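Local coordinates for protein nicotinamide riboside transporter PnuC (Neisseria mucosa ATCC 25996, PDB 4QTN) that takes up the vitamin B3 form nicotinamide riboside, probably carrying it across the inner membrane, and works as a homotrimer of helical membrane subunits, at residues T118-A123 and K233-Q238; F82-E87 and I193-V198; M25-Q30 and T49-V54. All blocks are in the same frame, centred on the assembly; numbering follows the deposited sequence.

Contact 1: residues T118-A123 and K233-Q238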
ATOM      1  N   THR C 118     -12.441  -0.228  29.380  1.00123.25           N
ATOM      2  CA  THR C 118     -11.740   1.029  29.136  1.00119.01           C
ATOM      3  C   THR C 118     -12.753   2.126  28.734  1.00113.82           C
ATOM      4  O   THR C 118     -13.963   1.899  28.745  1.00110.22           O
ATOM      5  CB  THR C 118     -10.634   0.864  28.060  1.00121.40           C
ATOM      6  OG1 THR C 118      -9.710   1.958  28.143  1.00122.95           O
ATOM      7  CG2 THR C 118     -11.240   0.773  26.623  1.00120.22           C
ATOM      8  N   GLU C 119     -12.257   3.310  28.413  1.00111.56           N
ATOM      9  CA  GLU C 119     -13.114   4.385  27.988  1.00109.01           C
ATOM     10  C   GLU C 119     -12.691   4.846  26.604  1.00106.43           C
ATOM     11  O   GLU C 119     -11.510   5.052  26.368  1.00111.31           O
ATOM     12  CB  GLU C 119     -13.061   5.529  28.999  1.00119.79           C
ATOM     13  CG  GLU C 119     -13.560   5.141  30.404  1.00141.52           C
ATOM     14  CD  GLU C 119     -12.477   5.245  31.498  1.00163.28           C
ATOM     15  OE1 GLU C 119     -11.880   6.341  31.651  1.00168.95           O
ATOM     16  OE2 GLU C 119     -12.253   4.239  32.235  1.00164.94           O
ATOM     17  N   GLU C 120     -13.650   4.897  25.668  1.00105.59           N
ATOM     18  CA  GLU C 120     -13.410   5.419  24.296  1.00107.52           C
ATOM     19  C   GLU C 120     -14.084   6.768  24.089  1.00106.90           C
ATOM     20  O   GLU C 120     -15.237   6.953  24.482  1.00111.50           O
ATOM     21  CB  GLU C 120     -13.883   4.428  23.197  1.00110.46           C
ATOM     22  CG  GLU C 120     -14.801   3.304  23.678  1.00121.82           C
ATOM     23  CD  GLU C 120     -15.876   2.896  22.658  1.00129.89           C
ATOM     24  OE1 GLU C 120     -16.755   3.725  22.362  1.00136.47           O
ATOM     25  OE2 GLU C 120     -15.879   1.720  22.203  1.00130.28           O
ATOM     26  N   VAL C 121     -13.356   7.698  23.461  1.00103.24           N
ATOM     27  CA  VAL C 121     -13.883   9.020  23.050  1.00 99.87           C
ATOM     28  C   VAL C 121     -15.101   8.881  22.132  1.00103.29           C
ATOM     29  O   VAL C 121     -15.250   7.868  21.432  1.00105.75           O
ATOM     30  CB  VAL C 121     -12.787   9.862  22.333  1.00 96.36           C
ATOM     31  CG1 VAL C 121     -12.690   9.493  20.859  1.00 88.83           C
ATOM     32  CG2 VAL C 121     -13.034  11.350  22.507  1.00 97.54           C
ATOM     33  N   LYS C 122     -15.980   9.884  22.157  1.00105.35           N
ATOM     34  CA  LYS C 122     -17.190   9.858  21.347  1.00103.89           C
ATOM     35  C   LYS C 122     -16.903  10.455  19.983  1.00 97.16           C
ATOM     36  O   LYS C 122     -16.584  11.610  19.871  1.00 94.61           O
ATOM     37  CB  LYS C 122     -18.336  10.594  22.055  1.00108.55           C
ATOM     38  CG  LYS C 122     -18.991   9.784  23.184  1.00115.92           C
ATOM     39  CD  LYS C 122     -20.204  10.496  23.796  1.00125.11           C
ATOM     40  CE  LYS C 122     -19.795  11.567  24.809  1.00129.35           C
ATOM     41  NZ  LYS C 122     -20.909  12.507  25.151  1.00135.03           N
ATOM     42  N   ALA C 123     -16.961   9.626  18.954  1.00 97.09           N
ATOM     43  CA  ALA C 123     -16.514  10.027  17.625  1.00 97.19           C
ATOM     44  C   ALA C 123     -17.661  10.622  16.826  1.00 93.65           C
ATOM     45  O   ALA C 123     -18.779  10.137  16.907  1.00 99.30           O
ATOM     46  CB  ALA C 123     -15.914   8.836  16.893  1.00 98.55           C
ATOM     47  N   LYS C 233     -20.568   5.039  14.869  1.00 84.82           N
ATOM     48  CA  LYS C 233     -21.851   4.374  15.002  1.00 86.33           C
ATOM     49  C   LYS C 233     -22.230   4.145  16.447  1.00 92.13           C
ATOM     50  O   LYS C 233     -23.363   4.349  16.813  1.00102.71           O
ATOM     51  CB  LYS C 233     -21.883   3.057  14.239  1.00 87.62           C
ATOM     52  CG  LYS C 233     -22.536   3.148  12.868  1.00100.07           C
ATOM     53  CD  LYS C 233     -22.349   1.859  12.065  1.00110.49           C
ATOM     54  CE  LYS C 233     -21.969   2.143  10.608  1.00110.71           C
ATOM     55  NZ  LYS C 233     -20.670   1.500  10.227  1.00101.56           N
ATOM     56  N   ARG C 234     -21.282   3.732  17.280  1.00 97.89           N
ATOM     57  CA  ARG C 234     -21.605   3.443  18.681  1.00108.67           C
ATOM     58  C   ARG C 234     -22.289   4.644  19.339  1.00114.19           C
ATOM     59  O   ARG C 234     -22.911   4.506  20.393  1.00128.42           O
ATOM     60  CB  ARG C 234     -20.357   2.998  19.492  1.00117.35           C
ATOM     61  CG  ARG C 234     -19.782   1.619  19.116  1.00119.84           C
ATOM     62  CD  ARG C 234     -19.083   0.943  20.302  1.00124.28           C
ATOM     63  NE  ARG C 234     -20.073   0.393  21.240  1.00139.52           N
ATOM     64  CZ  ARG C 234     -20.384   0.940  22.415  1.00141.46           C
ATOM     65  NH1 ARG C 234     -19.737   2.027  22.833  1.00143.52           N
ATOM     66  NH2 ARG C 234     -21.334   0.392  23.181  1.00134.73           N
ATOM     67  N   HIS C 235     -22.226   5.804  18.684  1.00110.83           N
ATOM     68  CA  HIS C 235     -22.736   7.043  19.280  1.00120.60           C
ATOM     69  C   HIS C 235     -23.500   7.945  18.302  1.00128.72           C
ATOM     70  O   HIS C 235     -23.031   9.029  17.936  1.00126.06           O
ATOM     71  CB  HIS C 235     -21.594   7.765  19.949  1.00115.50           C
ATOM     72  CG  HIS C 235     -20.698   6.845  20.707  1.00121.92           C
ATOM     73  ND1 HIS C 235     -19.424   7.186  21.098  1.00126.44           N
ATOM     74  CD2 HIS C 235     -20.892   5.572  21.129  1.00126.07           C
ATOM     75  CE1 HIS C 235     -18.879   6.169  21.743  1.00126.29           C
ATOM     76  NE2 HIS C 235     -19.749   5.176  21.770  1.00122.00           N
ATOM     77  N   SER C 236     -24.693   7.487  17.901  1.00136.77           N
ATOM     78  CA  SER C 236     -25.394   8.036  16.742  1.00142.93           C
ATOM     79  C   SER C 236     -26.825   7.520  16.614  1.00160.91           C
ATOM     80  O   SER C 236     -27.346   6.820  17.498  1.00164.84           O
ATOM     81  CB  SER C 236     -24.633   7.707  15.448  1.00135.26           C
ATOM     82  OG  SER C 236     -23.276   8.084  15.532  1.00138.83           O
ATOM     83  N   GLY C 237     -27.411   7.801  15.451  1.00135.30           N
ATOM     84  CA  GLY C 237     -28.845   7.685  15.218  1.00162.57           C
ATOM     85  C   GLY C 237     -29.549   6.403  15.612  1.00187.90           C
ATOM     86  O   GLY C 237     -30.640   6.447  16.180  1.00198.96           O
ATOM     87  N   GLN C 238     -28.961   5.262  15.274  1.00197.89           N
ATOM     88  CA  GLN C 238     -29.575   3.979  15.611  1.00195.60           C
ATOM     89  C   GLN C 238     -30.832   3.747  14.767  1.00184.52           C
ATOM     90  O   GLN C 238     -31.927   3.533  15.301  1.00172.13           O
ATOM     91  CB  GLN C 238     -29.923   3.930  17.116  1.00188.80           C
ATOM     92  CG  GLN C 238     -29.090   2.959  17.944  1.00174.43           C
ATOM     93  CD  GLN C 238     -27.608   3.321  17.993  1.00172.92           C
ATOM     94  OE1 GLN C 238     -27.221   4.410  18.448  1.00154.68           O
ATOM     95  NE2 GLN C 238     -26.768   2.395  17.543  1.00168.39           N
TER
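The imidazole of H235 is met at its rim, near the ring plane, by three groups of the loop 118-123: E120 OE1, the backbone oxygen of V121 and K122 CA. The CG methylene of K122 and the backbone nitrogen of A123 approach the same ring obliquely, and R234 NH1, from the ring's own segment, lies at its edge as well. The ring thus sits between the carboxylate of E120 and the stem of K122.

The second flat group is the guanidinium of R234. E120 OE1 stands at its edge, close to its plane, and NH1 reaches it in a weak, long salt bridge of 3.5 Å with an N-H...O angle of 143°. Carboxylate and guanidinium are turned 83° against each other, so they do not meet as a flat two-bond pair; the other oxygen, OE2, lies alongside CD of R234 at 3.8 Å. The arginine chain bends at chi3 (76°), and of the guanidinium nitrogens it is NH1 that faces E120, while NE makes a long, weak ion pair with E114. K122 meets the imidazole through its stem, and its amine leads away. The backbones stay well apart, the CA atoms of K122 and H235 being 6.6 Å from each other.

E120 is anchored by a backbone hydrogen bond to A111, and A123 rests on W228 and V232 of helix 208-234. The chemistry is that of a cytoplasmic surface: one carboxylate lies between an arginine and a histidine where the chain leaves helix 208-234, and links them only weakly to the loop before helix 128-147. That acid could stabilise a protonated imidazole, although the charge of H235 is not known.

Contact 2: residues F82-E87 and I193-V198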
ATOM      1  N   PHE C  82      18.334  15.980  11.032  1.00132.94           N
ATOM      2  CA  PHE C  82      18.371  15.388   9.717  1.00138.33           C
ATOM      3  C   PHE C  82      18.079  16.398   8.616  1.00142.18           C
ATOM      4  O   PHE C  82      18.082  16.054   7.431  1.00145.72           O
ATOM      5  CB  PHE C  82      17.414  14.201   9.639  1.00138.82           C
ATOM      6  CG  PHE C  82      18.008  12.915  10.135  1.00139.23           C
ATOM      7  CD1 PHE C  82      17.967  12.590  11.495  1.00137.53           C
ATOM      8  CD2 PHE C  82      18.630  12.032   9.250  1.00138.50           C
ATOM      9  CE1 PHE C  82      18.518  11.405  11.957  1.00138.42           C
ATOM     10  CE2 PHE C  82      19.192  10.854   9.713  1.00140.19           C
ATOM     11  CZ  PHE C  82      19.130  10.536  11.067  1.00139.16           C
ATOM     12  N   LYS C  83      17.840  17.645   9.010  1.00142.89           N
ATOM     13  CA  LYS C  83      17.544  18.717   8.057  1.00150.58           C
ATOM     14  C   LYS C  83      16.158  18.548   7.382  1.00149.48           C
ATOM     15  O   LYS C  83      15.948  18.991   6.242  1.00154.82           O
ATOM     16  CB  LYS C  83      18.652  18.825   6.994  1.00160.13           C
ATOM     17  CG  LYS C  83      20.063  19.007   7.558  1.00167.25           C
ATOM     18  CD  LYS C  83      21.134  18.663   6.523  1.00173.36           C
ATOM     19  CE  LYS C  83      21.146  19.660   5.370  1.00181.14           C
ATOM     20  NZ  LYS C  83      21.491  18.999   4.083  1.00185.20           N
ATOM     21  N   LEU C  84      15.226  17.906   8.087  1.00141.03           N
ATOM     22  CA  LEU C  84      13.818  17.963   7.709  1.00135.90           C
ATOM     23  C   LEU C  84      13.160  19.101   8.471  1.00134.34           C
ATOM     24  O   LEU C  84      12.676  18.924   9.590  1.00128.37           O
ATOM     25  CB  LEU C  84      13.101  16.617   7.980  1.00134.83           C
ATOM     26  CG  LEU C  84      13.050  15.561   6.849  1.00135.87           C
ATOM     27  CD1 LEU C  84      12.568  14.214   7.371  1.00135.33           C
ATOM     28  CD2 LEU C  84      12.186  16.013   5.673  1.00140.69           C
ATOM     29  N   TYR C  85      13.177  20.284   7.869  1.00143.43           N
ATOM     30  CA  TYR C  85      12.730  21.502   8.547  1.00153.98           C
ATOM     31  C   TYR C  85      11.204  21.636   8.602  1.00156.64           C
ATOM     32  O   TYR C  85      10.670  22.255   9.515  1.00158.44           O
ATOM     33  CB  TYR C  85      13.374  22.749   7.914  1.00162.32           C
ATOM     34  CG  TYR C  85      14.887  22.681   7.858  1.00166.27           C
ATOM     35  CD1 TYR C  85      15.652  22.628   9.034  1.00165.66           C
ATOM     36  CD2 TYR C  85      15.560  22.655   6.633  1.00171.33           C
ATOM     37  CE1 TYR C  85      17.038  22.548   8.986  1.00168.47           C
ATOM     38  CE2 TYR C  85      16.946  22.576   6.577  1.00175.52           C
ATOM     39  CZ  TYR C  85      17.679  22.525   7.752  1.00173.78           C
ATOM     40  OH  TYR C  85      19.049  22.451   7.694  1.00180.58           O
ATOM     41  N   GLY C  86      10.515  21.038   7.629  1.00157.95           N
ATOM     42  CA  GLY C  86       9.056  20.975   7.643  1.00160.17           C
ATOM     43  C   GLY C  86       8.522  20.248   8.867  1.00159.03           C
ATOM     44  O   GLY C  86       7.606  20.732   9.545  1.00163.41           O
ATOM     45  N   GLU C  87       9.111  19.094   9.168  1.00152.62           N
ATOM     46  CA  GLU C  87       8.636  18.260  10.267  1.00151.10           C
ATOM     47  C   GLU C  87       9.005  18.832  11.624  1.00151.32           C
ATOM     48  O   GLU C  87       8.307  18.606  12.598  1.00156.67           O
ATOM     49  CB  GLU C  87       9.143  16.818  10.127  1.00145.46           C
ATOM     50  CG  GLU C  87       8.766  16.162   8.799  1.00151.63           C
ATOM     51  CD  GLU C  87       7.283  15.820   8.701  1.00164.42           C
ATOM     52  OE1 GLU C  87       6.812  15.011   9.524  1.00172.96           O
ATOM     53  OE2 GLU C  87       6.590  16.348   7.790  1.00166.87           O
ATOM     54  N   ILE C 193       6.542   9.399   4.563  1.00105.81           N
ATOM     55  CA  ILE C 193       7.396   8.282   4.161  1.00102.25           C
ATOM     56  C   ILE C 193       8.347   8.744   3.062  1.00102.72           C
ATOM     57  O   ILE C 193       9.552   8.497   3.144  1.00106.90           O
ATOM     58  CB  ILE C 193       6.591   7.042   3.706  1.00101.94           C
ATOM     59  CG1 ILE C 193       5.999   6.315   4.901  1.00101.96           C
ATOM     60  CG2 ILE C 193       7.492   6.064   2.982  1.00106.11           C
ATOM     61  CD1 ILE C 193       4.965   5.286   4.518  1.00100.51           C
ATOM     62  N   SER C 194       7.803   9.461   2.064  1.00100.31           N
ATOM     63  CA  SER C 194       8.608  10.086   0.984  1.00102.80           C
ATOM     64  C   SER C 194       9.616  11.072   1.516  1.00107.11           C
ATOM     65  O   SER C 194      10.714  11.150   1.009  1.00117.01           O
ATOM     66  CB  SER C 194       7.720  10.823  -0.010  1.00104.04           C
ATOM     67  OG  SER C 194       6.768   9.971  -0.593  1.00109.48           O
ATOM     68  N   LEU C 195       9.211  11.870   2.508  1.00107.90           N
ATOM     69  CA  LEU C 195      10.117  12.832   3.160  1.00109.66           C
ATOM     70  C   LEU C 195      11.360  12.180   3.728  1.00112.22           C
ATOM     71  O   LEU C 195      12.471  12.632   3.467  1.00126.02           O
ATOM     72  CB  LEU C 195       9.402  13.610   4.252  1.00108.79           C
ATOM     73  CG  LEU C 195       8.527  14.728   3.740  1.00112.31           C
ATOM     74  CD1 LEU C 195       8.205  15.683   4.875  1.00120.20           C
ATOM     75  CD2 LEU C 195       9.219  15.451   2.591  1.00112.92           C
ATOM     76  N   TRP C 196      11.182  11.120   4.501  1.00150.21           N
ATOM     77  CA  TRP C 196      12.322  10.415   5.038  1.00144.17           C
ATOM     78  C   TRP C 196      13.041   9.547   3.990  1.00143.74           C
ATOM     79  O   TRP C 196      14.184   9.163   4.196  1.00146.39           O
ATOM     80  CB  TRP C 196      11.925   9.580   6.238  1.00140.05           C
ATOM     81  CG  TRP C 196      11.555  10.366   7.439  1.00137.41           C
ATOM     82  CD1 TRP C 196      10.300  10.660   7.859  1.00135.91           C
ATOM     83  CD2 TRP C 196      12.444  10.900   8.422  1.00138.33           C
ATOM     84  NE1 TRP C 196      10.343  11.360   9.039  1.00135.92           N
ATOM     85  CE2 TRP C 196      11.647  11.517   9.410  1.00137.74           C
ATOM     86  CE3 TRP C 196      13.837  10.921   8.563  1.00140.86           C
ATOM     87  CZ2 TRP C 196      12.192  12.159  10.522  1.00140.26           C
ATOM     88  CZ3 TRP C 196      14.385  11.553   9.679  1.00143.06           C
ATOM     89  CH2 TRP C 196      13.562  12.170  10.639  1.00142.91           C
ATOM     90  N   ALA C 197      12.373   9.232   2.881  1.00140.92           N
ATOM     91  CA  ALA C 197      13.021   8.475   1.820  1.00141.40           C
ATOM     92  C   ALA C 197      13.889   9.364   0.965  1.00144.77           C
ATOM     93  O   ALA C 197      14.957   8.949   0.524  1.00149.32           O
ATOM     94  CB  ALA C 197      12.011   7.738   0.969  1.00140.29           C
ATOM     95  N   VAL C 198      13.445  10.591   0.708  1.00145.00           N
ATOM     96  CA  VAL C 198      14.279  11.501  -0.072  1.00147.73           C
ATOM     97  C   VAL C 198      15.398  12.060   0.785  1.00150.35           C
ATOM     98  O   VAL C 198      16.513  12.241   0.307  1.00155.02           O
ATOM     99  CB  VAL C 198      13.490  12.607  -0.858  1.00146.10           C
ATOM    100  CG1 VAL C 198      12.508  11.981  -1.831  1.00145.92           C
ATOM    101  CG2 VAL C 198      12.789  13.580   0.071  1.00142.76           C
TER
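L84 reaches the indole of W196 through an extended side chain, its chi2 of 168° carrying CD1 out over the middle of the ring system. W196 answers with CG anti to its carbonyl carbon (chi1 -69°), and a chi2 of 100° turns one broad face of the indole to that methyl. The result is a CH-pi contact: CD1 of L84 stands 3.5 Å from the centroid of the six-membered ring of W196, nearly on the ring normal. The other branch, CD2 of L84, packs on CB of L195 at 3.9 Å, so one leucine spans two successive residues of helix 181-198.

F82 takes the outer rim of the same indole. The edge of W196 points at the face of the phenyl in a T-shaped pair, with CZ3 of W196 3.9 Å from CG of F82 and the planes at 69°. At the far end of the contact, E87 lays its carboxylate beside L195, OE2 lying 3.4 Å from CD1. This acid is buried but not without partners: Y75 OH bonds to E87 OE1 and also to W196 NE1, and T163 adds a weak bond to OE2.

The backbone turns sharply here. K83, at positive phi, closes helix 64-80 with a Schellman motif, and L84 is the N-cap residue of helix 85-107. The short link between these two transmembrane helices is thus pressed onto helix 181-198, while helix 158-175 packs against L84 and L195 through D160, and Y214 of helix 208-234 touches E87.

Contact 3: residues M25-Q30 and T49-V54. With NNR (Nicotinamide riboside), chain I.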
HETATM    1  N   MSE C  25       3.787  -6.638  17.451  1.00 97.38           N
HETATM    2  CA  MSE C  25       4.725  -6.775  16.351  1.00100.71           C
HETATM    3  C   MSE C  25       5.352  -5.451  15.963  1.00103.27           C
HETATM    4  O   MSE C  25       6.489  -5.416  15.511  1.00109.81           O
HETATM    5  CB  MSE C  25       4.109  -7.404  15.144  1.00104.87           C
HETATM    6  CG  MSE C  25       5.213  -7.594  14.126  1.00117.20           C
HETATM    7 SE   MSE C  25       4.397  -7.888  12.388  1.00147.15          SE
HETATM    8  CE  MSE C  25       3.878  -9.733  12.805  1.00136.45           C
ATOM      9  N   PHE C  26       4.625  -4.354  16.126  1.00100.52           N
ATOM     10  CA  PHE C  26       5.165  -3.055  15.751  1.00 99.80           C
ATOM     11  C   PHE C  26       6.279  -2.635  16.695  1.00100.07           C
ATOM     12  O   PHE C  26       7.298  -2.092  16.267  1.00100.08           O
ATOM     13  CB  PHE C  26       4.071  -2.004  15.721  1.00100.82           C
ATOM     14  CG  PHE C  26       3.341  -1.925  14.410  1.00107.41           C
ATOM     15  CD1 PHE C  26       3.945  -2.375  13.225  1.00110.43           C
ATOM     16  CD2 PHE C  26       2.062  -1.361  14.341  1.00108.92           C
ATOM     17  CE1 PHE C  26       3.279  -2.286  12.010  1.00107.62           C
ATOM     18  CE2 PHE C  26       1.399  -1.268  13.131  1.00111.76           C
ATOM     19  CZ  PHE C  26       2.013  -1.732  11.962  1.00111.92           C
ATOM     20  N   LEU C  27       6.083  -2.906  17.982  1.00 98.55           N
ATOM     21  CA  LEU C  27       7.090  -2.622  19.001  1.00 99.65           C
ATOM     22  C   LEU C  27       8.271  -3.567  18.868  1.00105.48           C
ATOM     23  O   LEU C  27       9.409  -3.174  19.096  1.00108.67           O
ATOM     24  CB  LEU C  27       6.484  -2.726  20.397  1.00 94.40           C
ATOM     25  CG  LEU C  27       5.267  -1.835  20.609  1.00 93.62           C
ATOM     26  CD1 LEU C  27       4.625  -2.078  21.969  1.00 91.64           C
ATOM     27  CD2 LEU C  27       5.637  -0.370  20.417  1.00 95.22           C
ATOM     28  N   GLY C  28       7.995  -4.810  18.473  1.00104.61           N
ATOM     29  CA  GLY C  28       9.043  -5.779  18.149  1.00105.01           C
ATOM     30  C   GLY C  28      10.008  -5.317  17.062  1.00105.71           C
ATOM     31  O   GLY C  28      11.220  -5.291  17.282  1.00110.41           O
ATOM     32  N   ILE C  29       9.471  -4.980  15.884  1.00100.17           N
ATOM     33  CA  ILE C  29      10.292  -4.521  14.752  1.00106.09           C
ATOM     34  C   ILE C  29      11.091  -3.290  15.161  1.00109.34           C
ATOM     35  O   ILE C  29      12.211  -3.052  14.680  1.00114.33           O
ATOM     36  CB  ILE C  29       9.419  -4.176  13.515  1.00107.26           C
ATOM     37  CG1 ILE C  29       8.503  -5.348  13.143  1.00109.03           C
ATOM     38  CG2 ILE C  29      10.280  -3.775  12.324  1.00108.78           C
ATOM     39  CD1 ILE C  29       9.232  -6.636  12.827  1.00114.65           C
ATOM     40  N   GLN C  30      10.511  -2.520  16.067  1.00108.77           N
ATOM     41  CA  GLN C  30      11.141  -1.333  16.583  1.00111.70           C
ATOM     42  C   GLN C  30      12.265  -1.711  17.555  1.00112.54           C
ATOM     43  O   GLN C  30      13.356  -1.137  17.500  1.00114.87           O
ATOM     44  CB  GLN C  30      10.091  -0.436  17.264  1.00111.78           C
ATOM     45  CG  GLN C  30      10.328   1.057  17.102  1.00114.31           C
ATOM     46  CD  GLN C  30      10.768   1.438  15.699  1.00116.04           C
ATOM     47  OE1 GLN C  30      11.898   1.893  15.500  1.00122.86           O
ATOM     48  NE2 GLN C  30       9.878   1.254  14.718  1.00109.25           N
ATOM     49  N   THR C  49       7.290   5.312  21.566  1.00113.21           N
ATOM     50  CA  THR C  49       6.309   6.341  21.925  1.00109.64           C
ATOM     51  C   THR C  49       5.992   7.055  20.647  1.00108.27           C
ATOM     52  O   THR C  49       6.807   7.794  20.149  1.00116.71           O
ATOM     53  CB  THR C  49       6.862   7.372  22.956  1.00110.70           C
ATOM     54  OG1 THR C  49       7.929   8.130  22.373  1.00110.74           O
ATOM     55  CG2 THR C  49       7.371   6.679  24.212  1.00115.65           C
ATOM     56  N   GLY C  50       4.840   6.785  20.077  1.00104.37           N
ATOM     57  CA  GLY C  50       4.523   7.338  18.787  1.00101.40           C
ATOM     58  C   GLY C  50       3.787   6.327  18.000  1.00 99.09           C
ATOM     59  O   GLY C  50       2.747   6.619  17.425  1.00103.74           O
ATOM     60  N   ILE C  51       4.307   5.110  17.994  1.00100.69           N
ATOM     61  CA  ILE C  51       3.518   3.967  17.560  1.00104.35           C
ATOM     62  C   ILE C  51       2.397   3.750  18.562  1.00106.69           C
ATOM     63  O   ILE C  51       1.237   3.632  18.180  1.00110.49           O
ATOM     64  CB  ILE C  51       4.371   2.696  17.394  1.00102.28           C
ATOM     65  CG1 ILE C  51       5.066   2.715  16.036  1.00103.94           C
ATOM     66  CG2 ILE C  51       3.504   1.459  17.482  1.00105.11           C
ATOM     67  CD1 ILE C  51       6.334   1.888  15.979  1.00109.69           C
ATOM     68  N   LEU C  52       2.735   3.791  19.850  1.00108.14           N
ATOM     69  CA  LEU C  52       1.722   3.793  20.887  1.00105.92           C
ATOM     70  C   LEU C  52       0.766   4.996  20.793  1.00109.95           C
ATOM     71  O   LEU C  52      -0.446   4.828  20.953  1.00103.92           O
ATOM     72  CB  LEU C  52       2.339   3.665  22.285  1.00106.00           C
ATOM     73  CG  LEU C  52       2.618   2.205  22.658  1.00106.95           C
ATOM     74  CD1 LEU C  52       4.103   1.909  22.589  1.00108.22           C
ATOM     75  CD2 LEU C  52       2.053   1.838  24.021  1.00103.97           C
ATOM     76  N   CYS C  53       1.295   6.193  20.496  1.00112.16           N
ATOM     77  CA  CYS C  53       0.419   7.362  20.376  1.00105.37           C
ATOM     78  C   CYS C  53      -0.696   7.096  19.378  1.00102.47           C
ATOM     79  O   CYS C  53      -1.866   7.084  19.744  1.00110.82           O
ATOM     80  CB  CYS C  53       1.178   8.620  19.998  1.00105.10           C
ATOM     81  SG  CYS C  53       0.103  10.087  19.853  1.00117.95           S
ATOM     82  N   VAL C  54      -0.331   6.836  18.131  1.00 95.40           N
ATOM     83  CA  VAL C  54      -1.327   6.689  17.068  1.00 90.25           C
ATOM     84  C   VAL C  54      -2.208   5.433  17.178  1.00 88.61           C
ATOM     85  O   VAL C  54      -3.377   5.460  16.812  1.00 89.29           O
ATOM     86  CB  VAL C  54      -0.699   6.760  15.678  1.00 86.22           C
ATOM     87  CG1 VAL C  54      -0.002   8.111  15.492  1.00 83.72           C
ATOM     88  CG2 VAL C  54       0.262   5.593  15.476  1.00 81.32           C
TER
HETATM   89  O2R NNR I 301      -1.641  12.877  18.310  1.00105.58           O
HETATM   90  C2R NNR I 301      -0.772  12.496  17.107  1.00103.59           C
HETATM   91  C3R NNR I 301       0.612  13.144  17.236  1.00104.16           C
HETATM   92  O3R NNR I 301       0.506  14.290  17.955  1.00125.38           O
HETATM   93  C4R NNR I 301       1.024  13.484  15.820  1.00105.77           C
HETATM   94  C5R NNR I 301       1.910  12.348  15.159  1.00111.39           C
HETATM   95  O5R NNR I 301       1.946  12.567  13.709  1.00117.91           O
HETATM   96  O4R NNR I 301      -0.090  13.639  15.162  1.00103.24           O
HETATM   97  C1R NNR I 301      -1.273  12.932  15.990  1.00 99.60           C
HETATM   98  N1  NNR I 301      -1.862  11.843  15.188  1.00 99.32           N
HETATM   99  C2  NNR I 301      -1.196  11.331  14.064  1.00 83.42           C
HETATM  100  C6  NNR I 301      -3.079  11.312  15.546  1.00 95.62           C
HETATM  101  C5  NNR I 301      -3.637  10.256  14.784  1.00 95.41           C
HETATM  102  C4  NNR I 301      -2.983   9.772  13.671  1.00 77.23           C
HETATM  103  C3  NNR I 301      -1.772  10.281  13.313  1.00 77.25           C
HETATM  104  C7  NNR I 301      -1.063   9.690  12.107  1.00 88.53           C
HETATM  105  O7  NNR I 301      -0.256  10.328  11.500  1.00 99.16           O
HETATM  106  N7  NNR I 301      -1.360   8.343  11.701  1.00102.10           N
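L27 and L52 form the tight part of this helix pair, crossing at about a right angle with CD2 of L27 3.5 Å from CD1 of L52. Beside them I51 points toward helix 17-34. Its CG2, anti to the backbone N, fits between CB of F26 at 3.9 Å and CD2 of L27, and its CD1 runs on to lie 3.8 Å from NE2 of Q30. No hydrogen bond joins the two segments. The axes of these short segments run nearly antiparallel (164°), 10.2 Å apart at closest approach, and side chains fill the distance.

The flanks are looser and belong to other partners. L52 also touches an octyl glucoside molecule, whereas M25 (a selenomethionine) and I29 turn to A183 and V166 of a neighbouring subunit. On the far side of helix 41-59 lies nicotinamide riboside: CG1 of V54 sits over the nicotinamide ring, 3.5 Å from C3, and SG of C53 is 3.6 Å from the ribose oxygen O2R.

Helix 41-59 is kinked around G50, whose phi is 142°, and the backbone nitrogens of G50 and C53 lack a bond to the preceding turn. The oxygen of G50 accepts a hydrogen bond from the hydroxyl of Y217, itself a nicotinamide riboside-binding residue. The two sides of helix 41-59 therefore differ in role: one, with I51 and L52, packs on helix 17-34; the other, with C53 and V54, lines the substrate pocket, V54 against the nicotinamide ring and C53 near the ribose.

In the fold
Contacts 2 and 3 are buried among the transmembrane helices, whereas contact 1 lies partly exposed on the cytoplasmic side, about 36 Å from contact 2 between centres and across the centre of the chain from it. Contact 1 is polar, with a weak salt bridge and an imidazole; contact 3 is almost wholly aliphatic; contact 2 adds aromatic stacking and a buried acid to its apolar core. No helix supplies segments to two contacts, yet helix 208-234, which ends in contact 1, also flanks the other two. Contacts 2 and 3, about 20 Å apart between centres, both approach nicotinamide riboside, but only contact 3 has residues lining the pocket.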